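Local coordinates for D-glycerate 2-kinase (Thermotoga maritima, PDB 2B8N), which catalyses the ATP-dependent phosphorylation of D-glycerate to 2-phosphoglycerate, a step in serine degradation through 3-hydroxypyruvate, at residues A60-A65 with G90-F95; V52-V57 with K74-G79. One frame throughout, in Å; residues are numbered along the deposited sequence.

Contact 1: A60-A65 with G90-F95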
ATOM      1  N   ALA A  60      -8.240  -4.889  -2.336  1.00 25.46           N
ATOM      2  CA  ALA A  60      -8.511  -6.004  -1.427  1.00 25.64           C
ATOM      3  C   ALA A  60      -9.969  -6.025  -0.927  1.00 25.03           C
ATOM      4  O   ALA A  60     -10.274  -6.657   0.110  1.00 22.12           O
ATOM      5  CB  ALA A  60      -7.577  -5.924  -0.238  1.00 25.29           C
ATOM      6  N   ALA A  61     -10.858  -5.351  -1.653  1.00 24.88           N
ATOM      7  CA  ALA A  61     -12.212  -5.137  -1.140  1.00 27.79           C
ATOM      8  C   ALA A  61     -12.938  -6.450  -0.973  1.00 27.48           C
ATOM      9  O   ALA A  61     -13.594  -6.650   0.039  1.00 27.16           O
ATOM     10  CB  ALA A  61     -13.009  -4.184  -2.022  1.00 27.31           C
ATOM     11  N   TRP A  62     -12.805  -7.341  -1.954  1.00 28.57           N
ATOM     12  CA  TRP A  62     -13.580  -8.561  -1.968  1.00 28.06           C
ATOM     13  C   TRP A  62     -13.215  -9.475  -0.790  1.00 28.88           C
ATOM     14  O   TRP A  62     -14.107 -10.029  -0.142  1.00 29.65           O
ATOM     15  CB  TRP A  62     -13.454  -9.276  -3.308  1.00 27.62           C
ATOM     16  CG  TRP A  62     -14.499 -10.315  -3.491  1.00 28.91           C
ATOM     17  CD1 TRP A  62     -15.710 -10.171  -4.122  1.00 31.06           C
ATOM     18  CD2 TRP A  62     -14.452 -11.667  -3.020  1.00 30.98           C
ATOM     19  NE1 TRP A  62     -16.413 -11.360  -4.076  1.00 29.04           N
ATOM     20  CE2 TRP A  62     -15.665 -12.288  -3.397  1.00 29.01           C
ATOM     21  CE3 TRP A  62     -13.504 -12.416  -2.313  1.00 28.72           C
ATOM     22  CZ2 TRP A  62     -15.941 -13.616  -3.098  1.00 31.41           C
ATOM     23  CZ3 TRP A  62     -13.792 -13.734  -1.995  1.00 26.90           C
ATOM     24  CH2 TRP A  62     -14.990 -14.322  -2.389  1.00 29.73           C
ATOM     25  N   ARG A  63     -11.929  -9.635  -0.486  1.00 28.79           N
ATOM     26  CA  ARG A  63     -11.569 -10.552   0.604  1.00 29.38           C
ATOM     27  C   ARG A  63     -11.846  -9.952   1.990  1.00 29.42           C
ATOM     28  O   ARG A  63     -12.229 -10.662   2.930  1.00 29.81           O
ATOM     29  CB  ARG A  63     -10.132 -11.055   0.483  1.00 29.17           C
ATOM     30  CG  ARG A  63      -9.884 -11.781  -0.838  1.00 31.42           C
ATOM     31  CD  ARG A  63      -9.435 -13.237  -0.703  1.00 36.38           C
ATOM     32  NE  ARG A  63     -10.499 -14.202  -1.050  1.00 42.49           N
ATOM     33  CZ  ARG A  63     -10.305 -15.484  -1.393  1.00 37.19           C
ATOM     34  NH1 ARG A  63      -9.095 -16.008  -1.436  1.00 37.51           N
ATOM     35  NH2 ARG A  63     -11.341 -16.261  -1.697  1.00 42.07           N
HETATM   36  N   MSE A  64     -11.683  -8.640   2.111  1.00 30.04           N
HETATM   37  CA  MSE A  64     -12.027  -7.947   3.349  1.00 29.48           C
HETATM   38  C   MSE A  64     -13.540  -8.041   3.617  1.00 29.58           C
HETATM   39  O   MSE A  64     -13.950  -8.248   4.763  1.00 29.04           O
HETATM   40  CB  MSE A  64     -11.597  -6.491   3.288  1.00 28.40           C
HETATM   41  CG  MSE A  64     -10.106  -6.272   3.233  1.00 30.54           C
HETATM   42 SE   MSE A  64      -9.660  -4.355   3.303  1.00 30.62          SE
HETATM   43  CE  MSE A  64     -10.194  -3.863   5.135  1.00 34.29           C
ATOM     44  N   ALA A  65     -14.362  -7.902   2.571  1.00 28.58           N
ATOM     45  CA  ALA A  65     -15.812  -8.020   2.733  1.00 27.97           C
ATOM     46  C   ALA A  65     -16.176  -9.443   3.170  1.00 27.58           C
ATOM     47  O   ALA A  65     -16.869  -9.628   4.154  1.00 26.71           O
ATOM     48  CB  ALA A  65     -16.539  -7.665   1.447  1.00 28.56           C
ATOM     49  N   GLY A  90     -16.532 -13.560  -7.031  1.00 28.08           N
ATOM     50  CA  GLY A  90     -17.901 -14.098  -7.018  1.00 26.76           C
ATOM     51  C   GLY A  90     -18.826 -13.531  -5.957  1.00 25.85           C
ATOM     52  O   GLY A  90     -18.492 -12.542  -5.325  1.00 25.82           O
ATOM     53  N   PRO A  91     -20.006 -14.164  -5.768  1.00 25.31           N
ATOM     54  CA  PRO A  91     -20.984 -13.741  -4.763  1.00 25.94           C
ATOM     55  C   PRO A  91     -20.472 -13.745  -3.325  1.00 26.66           C
ATOM     56  O   PRO A  91     -19.577 -14.522  -2.980  1.00 26.77           O
ATOM     57  CB  PRO A  91     -22.114 -14.791  -4.897  1.00 24.56           C
ATOM     58  CG  PRO A  91     -21.966 -15.352  -6.260  1.00 22.34           C
ATOM     59  CD  PRO A  91     -20.491 -15.335  -6.532  1.00 24.27           C
ATOM     60  N   ILE A  92     -21.037 -12.868  -2.506  1.00 26.96           N
ATOM     61  CA  ILE A  92     -20.911 -12.958  -1.061  1.00 27.77           C
ATOM     62  C   ILE A  92     -22.315 -12.781  -0.482  1.00 27.69           C
ATOM     63  O   ILE A  92     -22.812 -11.664  -0.347  1.00 26.20           O
ATOM     64  CB  ILE A  92     -19.951 -11.894  -0.487  1.00 27.08           C
ATOM     65  CG1 ILE A  92     -18.637 -11.892  -1.263  1.00 26.32           C
ATOM     66  CG2 ILE A  92     -19.690 -12.150   0.998  1.00 25.78           C
ATOM     67  CD1 ILE A  92     -17.577 -10.946  -0.692  1.00 28.99           C
ATOM     68  N   ASP A  93     -22.952 -13.889  -0.131  1.00 28.85           N
ATOM     69  CA  ASP A  93     -24.359 -13.856   0.236  1.00 29.92           C
ATOM     70  C   ASP A  93     -25.099 -13.001  -0.838  1.00 30.78           C
ATOM     71  O   ASP A  93     -25.134 -13.400  -2.024  1.00 30.05           O
ATOM     72  CB  ASP A  93     -24.529 -13.362   1.689  1.00 30.66           C
ATOM     73  CG  ASP A  93     -25.967 -13.560   2.244  1.00 38.75           C
ATOM     74  OD1 ASP A  93     -26.601 -14.623   1.988  1.00 46.88           O
ATOM     75  OD2 ASP A  93     -26.460 -12.642   2.953  1.00 46.55           O
ATOM     76  N   ASP A  94     -25.632 -11.834  -0.426  1.00 31.33           N
ATOM     77  CA  ASP A  94     -26.443 -10.923  -1.267  1.00 30.22           C
ATOM     78  C   ASP A  94     -25.797  -9.537  -1.410  1.00 29.75           C
ATOM     79  O   ASP A  94     -26.463  -8.570  -1.803  1.00 29.33           O
ATOM     80  CB  ASP A  94     -27.844 -10.755  -0.650  1.00 29.64           C
ATOM     81  CG  ASP A  94     -27.817 -10.043   0.710  1.00 29.01           C
ATOM     82  N   PHE A  95     -24.504  -9.438  -1.087  1.00 28.77           N
ATOM     83  CA  PHE A  95     -23.783  -8.189  -1.240  1.00 27.18           C
ATOM     84  C   PHE A  95     -23.763  -7.891  -2.713  1.00 27.01           C
ATOM     85  O   PHE A  95     -23.818  -8.790  -3.537  1.00 23.82           O
ATOM     86  CB  PHE A  95     -22.345  -8.306  -0.779  1.00 28.14           C
ATOM     87  CG  PHE A  95     -22.161  -8.477   0.699  1.00 26.71           C
ATOM     88  CD1 PHE A  95     -23.230  -8.630   1.567  1.00 27.36           C
ATOM     89  CD2 PHE A  95     -20.866  -8.520   1.219  1.00 29.40           C
ATOM     90  CE1 PHE A  95     -23.009  -8.794   2.940  1.00 31.23           C
ATOM     91  CE2 PHE A  95     -20.636  -8.704   2.573  1.00 25.95           C
ATOM     92  CZ  PHE A  95     -21.703  -8.837   3.435  1.00 31.00           C
TER
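W62 and A65, one turn apart at the start of helix 61-72, meet a loop, G90-F95, whose backbone stays well off the helix: the closest pair of CA atoms, A65 and I92, is 8.0 Å apart. Side chains therefore bridge the space. The indole of W62 does most of the work. Its CG lies anti to the backbone N (chi1 -165°), which swings the ring out from the helix so that NE1 reaches the carbonyl of G90. The hydrogen bond from NE1 to G90 O is 2.7 Å long, with 151° at the hydrogen. G90 O sits at the ring's edge, in its plane, while NE1 is tilted 23° from the plane of that carbonyl. Over one face of the same indole comes the tip of I92: CD1 is 3.7 Å from the centroid of the five-membered ring and close to its normal, a CH-pi contact. The same methyl also touches A65, CD1 of I92 lying 4.1 Å from CB of A65, so it fills the angle between the ring and the helix. F95 follows, turning a ring edge to the helix, with its CE2 4.4 Å from A65 CB. A type II' turn from I92 to F95, closed by F95 N to I92 O, brings both side chains round to the helix. The contact packs the first turn of the crossover helix of a beta-alpha-beta unit against the loop between strands 76-84 and 96-100, toward one edge of the parallel sheet. G90 has a positive phi, where a side chain would be jammed against the preceding carbonyl oxygen. One polar bond at the edge of the indole and one methyl over its face thus hold W62 from two directions; the bond gives the ring's N-H a partner in a buried setting, and the methyl probably limits how far the ring can tilt.

Contact 2: V52-V57 with K74-G79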
ATOM      1  N   VAL A  52     -25.278  -2.982  10.628  1.00 27.21           N
ATOM      2  CA  VAL A  52     -24.143  -2.625   9.778  1.00 27.85           C
ATOM      3  C   VAL A  52     -24.545  -2.573   8.291  1.00 27.98           C
ATOM      4  O   VAL A  52     -25.232  -3.467   7.785  1.00 29.24           O
ATOM      5  CB  VAL A  52     -22.915  -3.632  10.015  1.00 28.35           C
ATOM      6  CG1 VAL A  52     -21.739  -3.322   9.125  1.00 24.36           C
ATOM      7  CG2 VAL A  52     -22.463  -3.648  11.490  1.00 28.83           C
ATOM      8  N   ILE A  53     -24.162  -1.483   7.630  1.00 27.33           N
ATOM      9  CA  ILE A  53     -24.113  -1.404   6.184  1.00 26.70           C
ATOM     10  C   ILE A  53     -22.631  -1.466   5.843  1.00 25.97           C
ATOM     11  O   ILE A  53     -21.858  -0.632   6.268  1.00 23.80           O
ATOM     12  CB  ILE A  53     -24.754  -0.103   5.636  1.00 27.58           C
ATOM     13  CG1 ILE A  53     -26.287  -0.141   5.806  1.00 27.82           C
ATOM     14  CG2 ILE A  53     -24.412   0.084   4.146  1.00 24.33           C
ATOM     15  CD1 ILE A  53     -26.778  -0.072   7.224  1.00 25.65           C
ATOM     16  N   LEU A  54     -22.248  -2.475   5.078  1.00 27.22           N
ATOM     17  CA  LEU A  54     -20.844  -2.729   4.760  1.00 27.61           C
ATOM     18  C   LEU A  54     -20.546  -2.129   3.386  1.00 28.49           C
ATOM     19  O   LEU A  54     -21.255  -2.420   2.399  1.00 26.51           O
ATOM     20  CB  LEU A  54     -20.559  -4.240   4.802  1.00 26.48           C
ATOM     21  CG  LEU A  54     -19.210  -4.824   4.353  1.00 29.54           C
ATOM     22  CD1 LEU A  54     -19.036  -6.263   4.910  1.00 27.95           C
ATOM     23  CD2 LEU A  54     -19.042  -4.801   2.816  1.00 31.80           C
ATOM     24  N   VAL A  55     -19.527  -1.261   3.357  1.00 28.39           N
ATOM     25  CA  VAL A  55     -19.004  -0.672   2.135  1.00 28.90           C
ATOM     26  C   VAL A  55     -17.495  -0.964   2.056  1.00 28.57           C
ATOM     27  O   VAL A  55     -16.703  -0.514   2.913  1.00 28.25           O
ATOM     28  CB  VAL A  55     -19.258   0.845   2.091  1.00 30.16           C
ATOM     29  CG1 VAL A  55     -18.632   1.463   0.828  1.00 31.42           C
ATOM     30  CG2 VAL A  55     -20.762   1.142   2.126  1.00 32.64           C
ATOM     31  N   ALA A  56     -17.105  -1.719   1.024  1.00 28.48           N
ATOM     32  CA  ALA A  56     -15.714  -2.156   0.876  1.00 28.31           C
ATOM     33  C   ALA A  56     -15.240  -1.674  -0.459  1.00 29.34           C
ATOM     34  O   ALA A  56     -15.854  -2.003  -1.480  1.00 28.98           O
ATOM     35  CB  ALA A  56     -15.579  -3.669   0.989  1.00 25.40           C
ATOM     36  N   VAL A  57     -14.157  -0.881  -0.430  1.00 29.87           N
ATOM     37  CA  VAL A  57     -13.570  -0.259  -1.618  1.00 30.17           C
ATOM     38  C   VAL A  57     -12.069  -0.468  -1.579  1.00 28.77           C
ATOM     39  O   VAL A  57     -11.433  -0.195  -0.575  1.00 29.50           O
ATOM     40  CB  VAL A  57     -13.877   1.254  -1.677  1.00 29.62           C
ATOM     41  CG1 VAL A  57     -13.035   1.949  -2.735  1.00 36.86           C
ATOM     42  CG2 VAL A  57     -15.307   1.468  -1.983  1.00 32.62           C
ATOM     43  N   LYS A  74     -25.787 -11.840   9.543  1.00 27.17           N
ATOM     44  CA  LYS A  74     -27.012 -11.056   9.264  1.00 28.85           C
ATOM     45  C   LYS A  74     -27.127  -9.700  10.006  1.00 28.61           C
ATOM     46  O   LYS A  74     -28.088  -8.953   9.782  1.00 28.89           O
ATOM     47  CB  LYS A  74     -28.265 -11.916   9.467  1.00 28.37           C
ATOM     48  CG  LYS A  74     -28.381 -13.029   8.405  1.00 34.85           C
ATOM     49  CD  LYS A  74     -28.866 -12.487   7.039  1.00 44.48           C
ATOM     50  CE  LYS A  74     -28.087 -13.067   5.839  1.00 44.37           C
ATOM     51  NZ  LYS A  74     -26.763 -12.396   5.685  1.00 43.10           N
ATOM     52  N   LYS A  75     -26.143  -9.388  10.860  1.00 26.96           N
ATOM     53  CA  LYS A  75     -25.985  -8.053  11.424  1.00 25.98           C
ATOM     54  C   LYS A  75     -25.609  -7.074  10.334  1.00 26.45           C
ATOM     55  O   LYS A  75     -25.769  -5.869  10.525  1.00 25.68           O
ATOM     56  CB  LYS A  75     -24.886  -8.015  12.487  1.00 26.69           C
ATOM     57  CG  LYS A  75     -25.151  -8.868  13.691  1.00 24.32           C
ATOM     58  CD  LYS A  75     -23.893  -9.012  14.512  1.00 24.18           C
ATOM     59  CE  LYS A  75     -24.234  -9.374  15.923  1.00 18.61           C
ATOM     60  NZ  LYS A  75     -23.108 -10.070  16.534  1.00 22.33           N
ATOM     61  N   ILE A  76     -25.055  -7.578   9.226  1.00 27.04           N
ATOM     62  CA  ILE A  76     -24.959  -6.786   8.004  1.00 28.20           C
ATOM     63  C   ILE A  76     -26.297  -6.887   7.254  1.00 29.29           C
ATOM     64  O   ILE A  76     -26.763  -7.973   6.884  1.00 29.00           O
ATOM     65  CB  ILE A  76     -23.810  -7.205   7.064  1.00 29.60           C
ATOM     66  CG1 ILE A  76     -22.428  -6.926   7.685  1.00 27.10           C
ATOM     67  CG2 ILE A  76     -23.923  -6.457   5.703  1.00 31.19           C
ATOM     68  CD1 ILE A  76     -21.347  -7.893   7.180  1.00 25.59           C
ATOM     69  N   ARG A  77     -26.888  -5.718   7.038  1.00 30.09           N
ATOM     70  CA  ARG A  77     -28.174  -5.583   6.399  1.00 30.23           C
ATOM     71  C   ARG A  77     -28.018  -5.422   4.895  1.00 30.72           C
ATOM     72  O   ARG A  77     -28.878  -5.845   4.147  1.00 32.82           O
ATOM     73  CB  ARG A  77     -28.878  -4.396   7.018  1.00 29.60           C
ATOM     74  CG  ARG A  77     -29.012  -4.617   8.506  1.00 33.64           C
ATOM     75  CD  ARG A  77     -29.782  -3.553   9.212  1.00 32.52           C
ATOM     76  NE  ARG A  77     -30.368  -4.118  10.415  1.00 30.18           N
ATOM     77  CZ  ARG A  77     -31.349  -3.565  11.119  1.00 30.44           C
ATOM     78  NH1 ARG A  77     -31.877  -2.396  10.760  1.00 31.79           N
ATOM     79  NH2 ARG A  77     -31.806  -4.196  12.196  1.00 31.27           N
ATOM     80  N   LYS A  78     -26.909  -4.818   4.472  1.00 30.60           N
ATOM     81  CA  LYS A  78     -26.600  -4.600   3.063  1.00 30.22           C
ATOM     82  C   LYS A  78     -25.080  -4.518   2.923  1.00 28.77           C
ATOM     83  O   LYS A  78     -24.401  -3.953   3.780  1.00 28.10           O
ATOM     84  CB  LYS A  78     -27.242  -3.306   2.541  1.00 30.87           C
ATOM     85  CG  LYS A  78     -28.097  -3.504   1.271  1.00 35.16           C
ATOM     86  CD  LYS A  78     -27.256  -3.884   0.036  1.00 42.16           C
ATOM     87  CE  LYS A  78     -27.687  -5.247  -0.596  1.00 42.76           C
ATOM     88  NZ  LYS A  78     -26.962  -6.452  -0.016  1.00 37.33           N
ATOM     89  N   GLY A  79     -24.557  -5.105   1.855  1.00 27.93           N
ATOM     90  CA  GLY A  79     -23.140  -5.036   1.548  1.00 27.65           C
ATOM     91  C   GLY A  79     -22.896  -4.687   0.087  1.00 27.10           C
ATOM     92  O   GLY A  79     -23.644  -5.104  -0.818  1.00 26.40           O
TER
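V52 and I76 start a pair of parallel strands, 52-57 and 76-79, the two strands of a right-handed beta-alpha-beta crossover whose connection is helix 61-72. Three backbone hydrogen bonds join them. The N-H groups of V52 and L54 go to the carbonyls of K75 and K78, and V52 O receives R77 N at 2.9 Å, with 169° at the hydrogen. V52 thus both gives and accepts, gripping the second strand on either side of I76, as parallel pairing requires. The short strand axes diverge by 28°, and the pairing runs on through a backbone bond between L54 and V80.

On the sheet face of V52, L54 and I76, the isoleucine wedges between its two neighbours. I76 CG1 is 3.9 Å from V52 CG1, while I76 CD1 reaches L54 CD1. Its chi1 of -67° sets CG1 anti to the carbonyl carbon and leaves CG2 by V52 O and L54 CB. Cutting this side chain back to an alanine is likely to take from V52 CG1 and L54 CD1 their contacts with the second strand and to open a gap beside F95, which also packs on I76. Further out, L72, A65 and A68 of helix 61-72 cover V52 and L54. Strand 128-133 pairs with the other edge of strand 52-57, through I53 and V55. Between the two strands, G79 CA lies 3.3 Å from L54 O, a CA-H...O contact.

Contacts 1 and 2 belong to the same beta-alpha-beta unit, with centres about 10 Å apart. Contact 2 pairs its two strands; contact 1 ties the start of the crossover helix to the loop that leaves the second strand for strand 96-100. They touch directly. D93 OD2 meets K74 NZ at 2.8 Å in a salt bridge, and D94 O is 2.8 Å from K78 NZ, a probable hydrogen bond, so two lysines of contact 2 reach the turn of contact 1 and probably help to fix it. Nearer the core, A61 CB packs 3.6 Å from A56 O, and F95 CB lies 3.5 Å from G79 O. F95 also touches L54, linking the loop to the sheet.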